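Local coordinates for putative secreted cellulose-binding protein (Streptomyces coelicolor, PDB 4OY6) that is a copper-dependent lytic polysaccharide monooxygenase of family AA10 that oxidises cellulose and so probably opens its chains to further degradation, at residues A[12-17]-A[87-92]; A[54-59]-A[176-181]; A[58-63]-A[112-117]; A[100-105]-A[166-171]; A[138-143]-A[149-154]. All blocks are in the same frame, centred on the assembly; numbering follows the deposited sequence. Where two conformers were deposited one is given.

Contact 1: A[12-17]-A[87-92]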
# COMPACT_ATOMS: atom_id res chain seq x y z
N TYR A 12 -7.13 2.47 -0.12
CA TYR A 12 -7.55 3.72 -0.75
C TYR A 12 -8.27 3.45 -2.06
O TYR A 12 -9.30 4.09 -2.35
CB TYR A 12 -6.37 4.68 -0.95
CG TYR A 12 -6.80 6.00 -1.51
CD1 TYR A 12 -7.33 6.98 -0.68
CD2 TYR A 12 -6.71 6.27 -2.87
CE1 TYR A 12 -7.74 8.18 -1.17
CE2 TYR A 12 -7.15 7.47 -3.39
CZ TYR A 12 -7.66 8.42 -2.52
OH TYR A 12 -8.10 9.66 -2.96
N GLY A 13 -7.76 2.52 -2.86
CA GLY A 13 -8.40 2.18 -4.12
C GLY A 13 -9.79 1.60 -3.92
O GLY A 13 -10.71 1.98 -4.63
N CYS A 14 -9.96 0.69 -2.96
CA CYS A 14 -11.28 0.16 -2.70
C CYS A 14 -12.25 1.27 -2.28
O CYS A 14 -13.44 1.22 -2.65
CB CYS A 14 -11.26 -0.94 -1.65
SG CYS A 14 -10.44 -2.48 -2.15
N TRP A 15 -11.77 2.23 -1.50
CA TRP A 15 -12.59 3.37 -1.09
C TRP A 15 -12.91 4.27 -2.28
O TRP A 15 -14.07 4.68 -2.46
CB TRP A 15 -11.85 4.14 0.02
CG TRP A 15 -12.53 5.40 0.39
CD1 TRP A 15 -13.61 5.55 1.20
CD2 TRP A 15 -12.22 6.70 -0.12
NE1 TRP A 15 -13.98 6.86 1.26
CE2 TRP A 15 -13.15 7.60 0.47
CE3 TRP A 15 -11.25 7.20 -1.00
CZ2 TRP A 15 -13.14 8.96 0.19
CZ3 TRP A 15 -11.24 8.55 -1.27
CH2 TRP A 15 -12.16 9.43 -0.67
N GLU A 16 -11.91 4.61 -3.07
CA GLU A 16 -12.11 5.54 -4.18
C GLU A 16 -13.08 4.96 -5.20
O GLU A 16 -13.91 5.69 -5.75
CB GLU A 16 -10.75 5.88 -4.83
CG GLU A 16 -10.79 6.87 -5.95
CD GLU A 16 -9.40 7.16 -6.49
OE1 GLU A 16 -8.51 6.27 -6.51
OE2 GLU A 16 -9.22 8.31 -6.93
N ARG A 17 -12.95 3.67 -5.48
CA ARG A 17 -13.75 3.06 -6.53
C ARG A 17 -15.17 2.71 -6.08
O ARG A 17 -16.08 2.75 -6.90
CB ARG A 17 -13.09 1.81 -7.11
CG ARG A 17 -11.81 2.10 -7.86
CD ARG A 17 -11.27 0.87 -8.63
NE ARG A 17 -11.04 -0.35 -7.82
CZ ARG A 17 -9.95 -0.56 -7.11
NH1 ARG A 17 -8.98 0.36 -7.06
NH2 ARG A 17 -9.82 -1.66 -6.43
N GLY A 87 -5.14 -12.83 -4.02
CA GLY A 87 -6.10 -12.92 -5.09
C GLY A 87 -5.91 -11.79 -6.07
O GLY A 87 -4.94 -11.03 -5.97
N PRO A 88 -6.84 -11.67 -7.02
CA PRO A 88 -6.69 -10.74 -8.14
C PRO A 88 -7.09 -9.30 -7.78
O PRO A 88 -8.09 -8.76 -8.27
CB PRO A 88 -7.62 -11.35 -9.19
CG PRO A 88 -8.72 -11.95 -8.38
CD PRO A 88 -8.01 -12.57 -7.21
N TRP A 89 -6.28 -8.67 -6.92
CA TRP A 89 -6.47 -7.28 -6.55
C TRP A 89 -6.43 -6.44 -7.82
O TRP A 89 -5.62 -6.66 -8.72
CB TRP A 89 -5.36 -6.83 -5.61
CG TRP A 89 -5.49 -7.42 -4.23
CD1 TRP A 89 -4.93 -8.56 -3.76
CD2 TRP A 89 -6.21 -6.84 -3.14
NE1 TRP A 89 -5.28 -8.76 -2.46
CE2 TRP A 89 -6.09 -7.73 -2.05
CE3 TRP A 89 -6.97 -5.70 -3.00
CZ2 TRP A 89 -6.69 -7.47 -0.83
CZ3 TRP A 89 -7.59 -5.47 -1.79
CH2 TRP A 89 -7.45 -6.34 -0.74
N GLN A 90 -7.29 -5.43 -7.90
CA GLN A 90 -7.31 -4.55 -9.07
C GLN A 90 -6.02 -3.75 -9.18
O GLN A 90 -5.62 -3.11 -8.20
CB GLN A 90 -8.50 -3.61 -8.95
CG GLN A 90 -8.62 -2.56 -10.02
CD GLN A 90 -8.86 -3.15 -11.36
OE1 GLN A 90 -9.77 -3.95 -11.55
NE2 GLN A 90 -8.04 -2.79 -12.30
N THR A 91 -5.38 -3.77 -10.34
CA THR A 91 -4.15 -3.01 -10.55
C THR A 91 -4.43 -1.64 -11.16
O THR A 91 -5.50 -1.39 -11.73
CB THR A 91 -3.19 -3.80 -11.44
OG1 THR A 91 -3.83 -4.14 -12.68
CG2 THR A 91 -2.70 -5.05 -10.78
N THR A 92 -3.45 -0.76 -11.02
CA THR A 92 -3.32 0.47 -11.77
C THR A 92 -2.20 0.29 -12.79
O THR A 92 -1.12 -0.18 -12.42
CB THR A 92 -2.93 1.64 -10.81
OG1 THR A 92 -3.94 1.79 -9.80
CG2 THR A 92 -2.78 2.95 -11.55
O HOH W 1 -5.82 -0.35 -7.72
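Gln90 lays the methylene part of its side chain over one face of the Arg17 guanidinium. CG of Gln90 stands 3.7 Å above the guanidinium plane and over its centre, while CB of Gln90 comes to 3.4 Å from NH2 of Arg17. Against the opposite face, toward its rim, lies the carbonyl oxygen of Gly13, one turn back in the helix. A bend at chi3 (-56°) folds the arginine back toward its own helix and makes this possible. NH2 also forms a salt bridge with Asp31. The amide plane of Gln90 is 66° from that of the guanidinium; a bend at chi2 brings the amide back to its own backbone, where NE2 of Gln90 donates to the carbonyl oxygen of Thr91 at 3.0 Å, on a lone pair.

The contact joins helix 10-18, in the largely helical region inserted between strand 2-6 and the later strands of this AA10 domain, to the loop leading into strand 92-93. Deeper in, SG of Cys14 meets the edge of the Trp89 indole, 4.1 Å from CZ3 and 80° off the normal of the six-membered ring. That sulfur is tied to Cys34 in a disulfide, and the indole NE1 is held by the carbonyl oxygen of Ala85. A water links the segments, donating to the carbonyl oxygen of Gln90 at 2.8 Å and accepting a weak bond from Arg17 NH1.

Contact 2: A[54-59]-A[176-181]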
# COMPACT_ATOMS: atom_id res chain seq x y z
N ASN A 54 3.13 2.62 15.33
CA ASN A 54 4.05 3.46 16.11
C ASN A 54 5.20 2.64 16.67
O ASN A 54 5.01 1.49 17.04
CB ASN A 54 3.31 4.07 17.31
CG ASN A 54 2.21 5.02 16.90
OD1 ASN A 54 2.25 5.63 15.82
ND2 ASN A 54 1.24 5.18 17.78
N GLY A 55 6.38 3.27 16.77
CA GLY A 55 7.46 2.75 17.59
C GLY A 55 8.30 1.66 16.97
O GLY A 55 9.00 0.95 17.68
N SER A 56 8.27 1.54 15.64
CA SER A 56 9.03 0.46 15.00
C SER A 56 10.55 0.64 15.09
O SER A 56 11.28 -0.33 14.89
CB SER A 56 8.66 0.32 13.52
OG SER A 56 7.27 0.10 13.31
N ALA A 57 11.01 1.86 15.33
CA ALA A 57 12.45 2.15 15.45
C ALA A 57 13.23 1.63 14.24
O ALA A 57 14.38 1.19 14.35
CB ALA A 57 13.02 1.64 16.77
N GLY A 58 12.61 1.73 13.08
CA GLY A 58 13.26 1.39 11.82
C GLY A 58 13.40 -0.10 11.53
O GLY A 58 13.97 -0.48 10.50
N ASP A 59 12.92 -0.95 12.43
CA ASP A 59 13.14 -2.38 12.29
C ASP A 59 11.87 -3.04 11.77
O ASP A 59 11.15 -3.72 12.50
CB ASP A 59 13.60 -3.02 13.60
CG ASP A 59 14.11 -4.44 13.40
OD1 ASP A 59 14.06 -4.97 12.26
OD2 ASP A 59 14.57 -5.03 14.39
N THR A 176 4.99 5.00 11.26
CA THR A 176 5.33 4.48 9.94
C THR A 176 4.06 3.94 9.29
O THR A 176 3.28 3.23 9.92
CB THR A 176 6.34 3.33 10.06
OG1 THR A 176 7.36 3.65 11.02
CG2 THR A 176 6.96 3.01 8.70
N TYR A 177 3.88 4.26 8.01
CA TYR A 177 2.76 3.80 7.20
C TYR A 177 3.26 2.79 6.18
O TYR A 177 4.32 2.99 5.60
CB TYR A 177 2.07 4.98 6.51
CG TYR A 177 1.56 6.03 7.46
CD1 TYR A 177 2.43 6.87 8.15
CD2 TYR A 177 0.20 6.19 7.68
CE1 TYR A 177 1.94 7.84 9.02
CE2 TYR A 177 -0.29 7.15 8.58
CZ TYR A 177 0.60 7.96 9.25
OH TYR A 177 0.12 8.90 10.15
N PHE A 178 2.47 1.74 5.95
CA PHE A 178 2.88 0.60 5.12
C PHE A 178 1.84 0.40 4.03
O PHE A 178 0.74 -0.07 4.31
CB PHE A 178 2.99 -0.68 5.97
CG PHE A 178 4.00 -0.56 7.09
CD1 PHE A 178 3.63 -0.10 8.34
CD2 PHE A 178 5.31 -0.94 6.90
CE1 PHE A 178 4.57 0.01 9.35
CE2 PHE A 178 6.26 -0.83 7.90
CZ PHE A 178 5.88 -0.35 9.13
N LEU A 179 2.18 0.81 2.82
CA LEU A 179 1.18 0.95 1.75
C LEU A 179 1.48 0.02 0.56
O LEU A 179 2.45 0.24 -0.19
CB LEU A 179 1.11 2.38 1.24
CG LEU A 179 0.71 3.51 2.16
CD1 LEU A 179 -0.32 3.20 3.24
CD2 LEU A 179 1.88 4.22 2.75
N CYS A 180 0.64 -0.99 0.38
CA CYS A 180 0.68 -1.85 -0.81
C CYS A 180 -0.16 -1.23 -1.92
O CYS A 180 -1.34 -0.95 -1.68
CB CYS A 180 0.09 -3.23 -0.53
SG CYS A 180 1.18 -4.25 0.45
N SER A 181 0.41 -1.11 -3.12
CA SER A 181 -0.33 -0.69 -4.32
C SER A 181 -0.13 -1.72 -5.41
O SER A 181 1.01 -1.98 -5.82
CB SER A 181 0.19 0.64 -4.84
OG SER A 181 0.04 1.68 -3.89
O HOH W 2 6.68 2.71 13.46
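A type I' beta turn from Ser56 to Asp59 projects beside strand 175-184 of the beta-sandwich core that AA10 enzymes share, and this contact sets the start of the turn against the strand. The turn is closed by Asp59 N bonding to the carbonyl oxygen of Ser56 at 3.0 Å, with Ala57 and Gly58 at its corners, both at positive phi. Just before it, strand 52-54 pairs antiparallel with 175-184, so the turn follows one residue after that strand.

The side chain of Ser56 is the part of the loop that reaches the strand. OG of Ser56, placed beside the backbone N by chi1 of -57°, lies at the edge of the Phe178 ring, 4.4 Å from CZ of Phe178 and near the ring plane. OG of Ser56 is also 4.2 Å from OG1 of Thr176. Thr176 and Phe178 alternate with Tyr177, whose ring stacks on Trp168 and meets His1 of the copper site edge-to-face. The hydroxyl of Thr176 is also hydrogen-bonded to Gln169 on the adjacent strand. Between the segments, one water accepts from Ser56 N at 2.9 Å and donates to Thr176 OG1 at 2.7 Å.

Contact 3: A[58-63]-A[112-117]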
# COMPACT_ATOMS: atom_id res chain seq x y z
N GLY A 58 12.61 1.73 13.08
CA GLY A 58 13.26 1.39 11.82
C GLY A 58 13.40 -0.10 11.53
O GLY A 58 13.97 -0.48 10.50
N ASP A 59 12.92 -0.95 12.43
CA ASP A 59 13.14 -2.38 12.29
C ASP A 59 11.87 -3.04 11.77
O ASP A 59 11.15 -3.72 12.50
CB ASP A 59 13.60 -3.02 13.60
CG ASP A 59 14.11 -4.44 13.40
OD1 ASP A 59 14.06 -4.97 12.26
OD2 ASP A 59 14.57 -5.03 14.39
N PHE A 60 11.60 -2.84 10.49
CA PHE A 60 10.31 -3.20 9.96
C PHE A 60 10.08 -4.70 9.84
O PHE A 60 8.98 -5.18 10.09
CB PHE A 60 10.03 -2.46 8.65
CG PHE A 60 10.20 -0.97 8.76
CD1 PHE A 60 9.55 -0.27 9.76
CD2 PHE A 60 11.04 -0.28 7.92
CE1 PHE A 60 9.74 1.10 9.90
CE2 PHE A 60 11.23 1.09 8.05
CZ PHE A 60 10.59 1.78 9.05
N GLU A 61 11.12 -5.46 9.52
CA GLU A 61 10.98 -6.91 9.47
C GLU A 61 10.65 -7.52 10.83
O GLU A 61 10.03 -8.58 10.91
CB GLU A 61 12.22 -7.57 8.86
CG GLU A 61 12.39 -7.20 7.40
CD GLU A 61 13.47 -7.97 6.69
OE1 GLU A 61 13.75 -7.62 5.52
OE2 GLU A 61 14.03 -8.91 7.29
N ALA A 62 11.07 -6.86 11.91
CA ALA A 62 10.77 -7.37 13.24
C ALA A 62 9.30 -7.22 13.64
O ALA A 62 8.81 -7.96 14.51
CB ALA A 62 11.64 -6.66 14.27
N VAL A 63 8.61 -6.26 13.04
CA VAL A 63 7.22 -5.97 13.41
C VAL A 63 6.18 -6.25 12.32
O VAL A 63 4.98 -6.17 12.57
CB VAL A 63 7.07 -4.52 13.97
CG1 VAL A 63 7.89 -4.34 15.24
CG2 VAL A 63 7.47 -3.49 12.93
N TYR A 112 11.99 9.76 5.66
CA TYR A 112 12.35 9.07 4.44
C TYR A 112 11.14 8.27 3.97
O TYR A 112 10.22 7.99 4.75
CB TYR A 112 13.54 8.12 4.65
CG TYR A 112 13.38 7.09 5.75
CD1 TYR A 112 12.76 5.87 5.50
CD2 TYR A 112 13.78 7.35 7.05
CE1 TYR A 112 12.59 4.93 6.49
CE2 TYR A 112 13.63 6.39 8.05
CZ TYR A 112 13.02 5.20 7.77
OH TYR A 112 12.86 4.26 8.75
N PHE A 113 11.18 7.90 2.69
CA PHE A 113 10.35 6.84 2.12
C PHE A 113 11.26 5.73 1.63
O PHE A 113 12.33 5.97 1.10
CB PHE A 113 9.54 7.34 0.92
CG PHE A 113 8.57 8.45 1.25
CD1 PHE A 113 7.32 8.16 1.74
CD2 PHE A 113 8.90 9.78 1.06
CE1 PHE A 113 6.42 9.16 2.03
CE2 PHE A 113 8.00 10.80 1.35
CZ PHE A 113 6.76 10.48 1.84
N LEU A 114 10.80 4.50 1.81
CA LEU A 114 11.37 3.32 1.15
C LEU A 114 10.32 2.81 0.18
O LEU A 114 9.15 2.69 0.53
CB LEU A 114 11.70 2.22 2.16
CG LEU A 114 12.53 2.63 3.36
CD1 LEU A 114 12.67 1.45 4.31
CD2 LEU A 114 13.88 3.22 2.97
N VAL A 115 10.74 2.48 -1.04
CA VAL A 115 9.81 1.93 -2.00
C VAL A 115 10.41 0.63 -2.53
O VAL A 115 11.56 0.58 -2.95
CB VAL A 115 9.55 2.89 -3.19
CG1 VAL A 115 8.47 2.31 -4.09
CG2 VAL A 115 9.16 4.28 -2.70
N TYR A 116 9.59 -0.41 -2.48
CA TYR A 116 9.91 -1.72 -2.99
C TYR A 116 8.92 -2.12 -4.07
O TYR A 116 7.82 -1.61 -4.13
CB TYR A 116 9.85 -2.79 -1.89
CG TYR A 116 10.71 -2.54 -0.69
CD1 TYR A 116 10.27 -1.72 0.35
CD2 TYR A 116 11.99 -3.09 -0.59
CE1 TYR A 116 11.05 -1.48 1.45
CE2 TYR A 116 12.79 -2.85 0.52
CZ TYR A 116 12.31 -2.05 1.54
OH TYR A 116 13.09 -1.81 2.62
N VAL A 117 9.32 -3.07 -4.90
CA VAL A 117 8.39 -3.72 -5.82
C VAL A 117 8.61 -5.22 -5.75
O VAL A 117 9.74 -5.69 -5.53
CB VAL A 117 8.52 -3.21 -7.29
CG1 VAL A 117 7.51 -3.89 -8.20
CG2 VAL A 117 8.33 -1.69 -7.39
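Phe60 and Tyr112 meet edge to edge, OH of Tyr112 lying 3.4 Å from CZ of Phe60 and near the plane of the phenylalanine ring. The same OH of Tyr112 is 3.6 Å from CE2 of Phe60. It is an edge contact on both sides, since Phe60 CE2 also lies near the plane of the tyrosine ring, and the two rings do not stack. Tyr112 carries its ring between the backbone N and the carbonyl carbon (chi1 55°), a crowded position that sends the phenol out toward the 58-63 segment. From the next residue facing the same way, CD1 of Leu114 reaches the same Phe60 edge, 4.0 Å from CE2. Phe60 and Leu114 are buried, and with the phenol oxygen they form the tight part of the contact.

The outer side is looser. Gly58, exposed, touches with its CA alone, 4.2 Å from Tyr112 OH, although its carbonyl oxygen also sits 3.9 Å above one face of the Phe60 ring, toward the rim. The backbones stay well apart, with the closest CA atoms, those of Gly58 and Tyr112, at 10.7 Å.

The contact thus lays the short, weakly bonded helix 60-63 against strand 110-118, which runs between strands 134-139 and 161-170. Arg139 of the former makes a cation-pi contact with Tyr112, and Gln169 of the latter touches both Phe60 and Tyr112.

Contact 4: A[100-105]-A[166-171]. With ZN (zinc ion), chain H; NA (sodium ion), chain L.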
# COMPACT_ATOMS: atom_id res chain seq x y z
N VAL A 100 5.06 7.82 -7.19
CA VAL A 100 4.28 7.45 -6.03
C VAL A 100 3.85 8.73 -5.34
O VAL A 100 4.71 9.53 -4.90
CB VAL A 100 5.07 6.53 -5.08
CG1 VAL A 100 4.28 6.28 -3.81
CG2 VAL A 100 5.42 5.23 -5.78
N LYS A 101 2.54 8.94 -5.29
CA LYS A 101 1.97 10.15 -4.70
C LYS A 101 1.22 9.79 -3.44
O LYS A 101 0.31 8.97 -3.46
CB LYS A 101 1.04 10.88 -5.66
CG LYS A 101 0.48 12.16 -5.06
CD LYS A 101 -0.44 12.86 -6.05
CE LYS A 101 -1.11 14.07 -5.43
NZ LYS A 101 -1.90 14.81 -6.45
N LEU A 102 1.62 10.42 -2.36
CA LEU A 102 0.94 10.31 -1.10
C LEU A 102 0.22 11.59 -0.73
O LEU A 102 0.73 12.70 -0.94
CB LEU A 102 1.89 10.01 0.03
CG LEU A 102 2.57 8.66 -0.04
CD1 LEU A 102 3.94 8.81 -0.69
CD2 LEU A 102 2.64 8.06 1.36
N HIS A 103 -0.96 11.44 -0.16
CA HIS A 103 -1.69 12.56 0.39
C HIS A 103 -1.65 12.40 1.89
O HIS A 103 -1.95 11.33 2.41
CB HIS A 103 -3.15 12.55 -0.09
CG HIS A 103 -3.92 13.74 0.38
ND1 HIS A 103 -3.74 14.98 -0.16
CD2 HIS A 103 -4.83 13.88 1.36
CE1 HIS A 103 -4.50 15.85 0.46
NE2 HIS A 103 -5.19 15.21 1.38
N ASP A 104 -1.31 13.50 2.57
CA ASP A 104 -1.17 13.57 4.02
C ASP A 104 -2.06 14.67 4.57
O ASP A 104 -1.84 15.84 4.29
CB ASP A 104 0.30 13.83 4.40
CG ASP A 104 0.55 13.93 5.89
OD1 ASP A 104 -0.38 13.69 6.69
OD2 ASP A 104 1.72 14.24 6.22
N GLN A 105 -3.06 14.28 5.35
CA GLN A 105 -4.01 15.22 5.94
C GLN A 105 -3.36 16.17 6.96
O GLN A 105 -3.92 17.21 7.26
CB GLN A 105 -5.17 14.46 6.61
CG GLN A 105 -5.95 13.48 5.72
CD GLN A 105 -6.67 14.09 4.52
OE1 GLN A 105 -6.18 15.00 3.86
NE2 GLN A 105 -7.84 13.55 4.22
N THR A 166 5.28 0.82 -0.32
CA THR A 166 5.80 2.10 0.07
C THR A 166 5.74 2.22 1.59
O THR A 166 4.69 2.01 2.19
CB THR A 166 4.98 3.25 -0.55
OG1 THR A 166 5.03 3.17 -1.98
CG2 THR A 166 5.48 4.59 -0.10
N ILE A 167 6.89 2.52 2.17
CA ILE A 167 7.01 2.72 3.61
C ILE A 167 7.32 4.19 3.86
O ILE A 167 8.33 4.70 3.39
CB ILE A 167 8.10 1.81 4.22
CG1 ILE A 167 7.81 0.34 3.88
CG2 ILE A 167 8.17 2.03 5.72
CD1 ILE A 167 8.79 -0.66 4.43
N TRP A 168 6.42 4.86 4.57
CA TRP A 168 6.52 6.28 4.90
C TRP A 168 6.86 6.39 6.37
O TRP A 168 6.04 6.05 7.22
CB TRP A 168 5.20 6.98 4.60
CG TRP A 168 5.00 8.36 5.14
CD1 TRP A 168 5.94 9.28 5.49
CD2 TRP A 168 3.73 8.97 5.37
NE1 TRP A 168 5.32 10.43 5.94
CE2 TRP A 168 3.96 10.26 5.87
CE3 TRP A 168 2.40 8.53 5.22
CZ2 TRP A 168 2.92 11.11 6.23
CZ3 TRP A 168 1.38 9.36 5.56
CH2 TRP A 168 1.64 10.64 6.08
N GLN A 169 8.06 6.87 6.68
CA GLN A 169 8.44 7.17 8.05
C GLN A 169 8.13 8.64 8.29
O GLN A 169 8.78 9.51 7.72
CB GLN A 169 9.93 6.89 8.27
CG GLN A 169 10.40 7.19 9.68
CD GLN A 169 9.83 6.24 10.69
OE1 GLN A 169 9.55 5.07 10.40
NE2 GLN A 169 9.73 6.72 11.93
N ALA A 170 7.09 8.91 9.08
CA ALA A 170 6.66 10.28 9.31
C ALA A 170 7.65 10.99 10.23
O ALA A 170 8.35 10.35 11.00
CB ALA A 170 5.27 10.30 9.88
N SER A 171 7.70 12.32 10.15
CA SER A 171 8.68 13.11 10.91
C SER A 171 8.24 13.58 12.29
O SER A 171 9.08 14.00 13.06
CB SER A 171 9.10 14.31 10.08
OG SER A 171 9.83 13.90 8.93
ZN ZN H . -6.62 16.05 2.38
NA NA L . -3.52 15.36 -2.14
O HOH W 3 -4.04 13.89 -3.48
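Val100 opens the contact by meeting Thr166 tip to tip, its CG1 3.7 Å from the threonine OG1. Two residues on, Leu102 crosses Trp168 obliquely, with CD2 3.9 Å from CE3 of the indole. His103 points the other way and binds metals with both ring nitrogens: NE2 holds a zinc ion at 1.9 Å together with Gln105 OE1, and ND1 holds a sodium ion whose ligands include Asn148 and a water.

The alternation is that of a beta strand, here in the beta sandwich of the AA10 core. Strands 97-104 and 161-170 belong to its two sheets, pack face to face with their short segments 10.1 Å apart at 44°, and put Val100, Leu102 and Asp104 inside.

Asp104, with CG anti to the backbone N (chi1 180°), meets the edge of the indole, OD2 lying 3.4 Å from CZ2 of Trp168 and the two planes 68° apart. OD2 of this buried carboxylate is bonded to Tyr149 OH and His108 N, OD1 to Ala106 N and to the amino-terminal N of His1; the group so probably helps position the His1 amino group and the His108 backbone from the second shell. An alanine here would probably leave the His1 amino group and the Tyr149 hydroxyl without this acceptor and open a gap beside the Trp168 edge. The indole NE1 bonds to the carbonyl oxygen of Gly109.

Contact 5: A[138-143]-A[149-154]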
# COMPACT_ATOMS: atom_id res chain seq x y z
N ALA A 138 13.62 2.37 -4.50
CA ALA A 138 14.04 3.72 -4.13
C ALA A 138 14.13 3.84 -2.63
O ALA A 138 13.40 3.17 -1.90
CB ALA A 138 13.04 4.77 -4.63
N ARG A 139 15.05 4.69 -2.18
CA ARG A 139 15.01 5.21 -0.82
C ARG A 139 15.21 6.71 -0.94
O ARG A 139 16.05 7.13 -1.74
CB ARG A 139 16.10 4.62 0.09
CG ARG A 139 16.03 5.18 1.50
CD ARG A 139 16.86 4.40 2.51
NE ARG A 139 16.65 4.98 3.85
CZ ARG A 139 16.67 4.30 4.99
NH1 ARG A 139 16.90 2.99 5.02
NH2 ARG A 139 16.45 4.96 6.14
N THR A 140 14.47 7.50 -0.18
CA THR A 140 14.59 8.94 -0.28
C THR A 140 15.21 9.51 0.96
O THR A 140 15.33 8.85 1.98
CB THR A 140 13.22 9.64 -0.47
OG1 THR A 140 12.48 9.67 0.76
CG2 THR A 140 12.37 8.96 -1.52
N GLY A 141 15.58 10.78 0.87
CA GLY A 141 15.83 11.60 2.06
C GLY A 141 14.54 12.18 2.61
O GLY A 141 13.43 11.75 2.29
N SER A 142 14.70 13.20 3.42
CA SER A 142 13.57 13.78 4.11
C SER A 142 12.75 14.68 3.18
O SER A 142 13.25 15.25 2.22
CB SER A 142 14.08 14.53 5.35
OG SER A 142 14.81 15.66 4.99
N TYR A 143 11.47 14.78 3.49
CA TYR A 143 10.54 15.69 2.85
C TYR A 143 9.98 16.60 3.95
O TYR A 143 9.55 16.12 5.00
CB TYR A 143 9.36 14.94 2.23
CG TYR A 143 9.62 14.25 0.91
CD1 TYR A 143 10.57 13.25 0.79
CD2 TYR A 143 8.89 14.58 -0.21
CE1 TYR A 143 10.78 12.61 -0.42
CE2 TYR A 143 9.07 13.93 -1.42
CZ TYR A 143 10.05 12.95 -1.52
OH TYR A 143 10.25 12.27 -2.70
N TYR A 149 3.16 14.33 -1.05
CA TYR A 149 4.56 13.97 -1.30
C TYR A 149 4.60 13.17 -2.60
O TYR A 149 3.76 12.29 -2.81
CB TYR A 149 5.15 13.12 -0.15
CG TYR A 149 4.83 13.66 1.22
CD1 TYR A 149 5.38 14.85 1.67
CD2 TYR A 149 3.96 13.00 2.06
CE1 TYR A 149 5.05 15.36 2.92
CE2 TYR A 149 3.64 13.48 3.30
CZ TYR A 149 4.17 14.67 3.73
OH TYR A 149 3.83 15.19 4.97
N GLU A 150 5.59 13.44 -3.43
CA GLU A 150 5.81 12.68 -4.65
C GLU A 150 7.20 12.06 -4.66
O GLU A 150 8.21 12.75 -4.38
CB GLU A 150 5.64 13.58 -5.88
CG GLU A 150 4.23 14.06 -6.08
CD GLU A 150 3.97 14.73 -7.41
OE1 GLU A 150 4.88 14.87 -8.24
OE2 GLU A 150 2.80 15.10 -7.64
N ILE A 151 7.24 10.77 -4.95
CA ILE A 151 8.49 10.02 -5.07
C ILE A 151 8.61 9.56 -6.53
O ILE A 151 7.83 8.73 -6.97
CB ILE A 151 8.56 8.78 -4.18
CG1 ILE A 151 8.26 9.12 -2.72
CG2 ILE A 151 9.93 8.13 -4.31
CD1 ILE A 151 7.31 8.18 -2.06
N PRO A 152 9.58 10.12 -7.27
CA PRO A 152 9.76 9.71 -8.67
C PRO A 152 10.54 8.42 -8.71
O PRO A 152 11.73 8.40 -8.41
CB PRO A 152 10.54 10.86 -9.28
CG PRO A 152 11.29 11.45 -8.13
CD PRO A 152 10.52 11.18 -6.87
N VAL A 153 9.87 7.32 -9.03
CA VAL A 153 10.45 5.99 -9.08
C VAL A 153 10.84 5.65 -10.51
O VAL A 153 10.11 5.96 -11.45
CB VAL A 153 9.45 4.93 -8.51
CG1 VAL A 153 10.00 3.50 -8.62
CG2 VAL A 153 9.13 5.23 -7.05
N SER A 154 11.97 4.98 -10.66
CA SER A 154 12.41 4.50 -11.97
C SER A 154 12.75 3.03 -11.86
O SER A 154 13.60 2.63 -11.05
CB SER A 154 13.64 5.26 -12.44
OG SER A 154 14.10 4.79 -13.69
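One hydrogen bond crosses this contact, from Tyr143 OH to the carbonyl oxygen of Glu150 at 2.7 Å. The oxygen lies near the plane of the tyrosine ring, at its edge, but the hydroxyl stands 35° off the carbonyl plane and the C=O...O angle is 131°. On the same loop Thr140 OG1 donates to the carbonyl oxygen of Gly141 at 2.8 Å and accepts from Phe113 N.

The apolar contacts flank this bond. Tyr143 and Tyr149 run antiparallel alongside one another, with CD2 of Tyr143 4.0 Å from CD1 of Tyr149. Farther along, CG1 of Ile151 lies 4.4 Å from CZ of Tyr143, and CG2 of Ile151 meets CG2 of Thr140 at 3.8 Å. A phenylalanine in place of Tyr143 would probably keep much of the ring packing but leave the Glu150 carbonyl without this donor.

The arrangement draws the end of strand 134-139 and its following loop onto strand 148-154, linking the two sheets of the sandwich at one margin. Because the hydroxyl grips a backbone oxygen, the link does not depend on the Glu150 side chain.

In the fold
Contacts 2, 3, 4 and 5 cluster in the sandwich, while contact 1 lies across the chain's centre, its centre 18 to 23 Å from theirs. Contacts 2 and 3 share Gly58 and Asp59, and Phe60 packs on both Thr176 and Phe178. Contact 4 is the junction: Thr166 O takes a probable hydrogen bond from Leu179 N of contact 2, Phe113 of contact 3 packs on Trp168 and Leu102, and Asp104 OD2 lies 2.6 Å from Tyr149 OH of contact 5. The side chain of Asp104 is about 5 Å from the copper ion, that of Tyr149 about 8 Å and that of Thr176 about 11 Å.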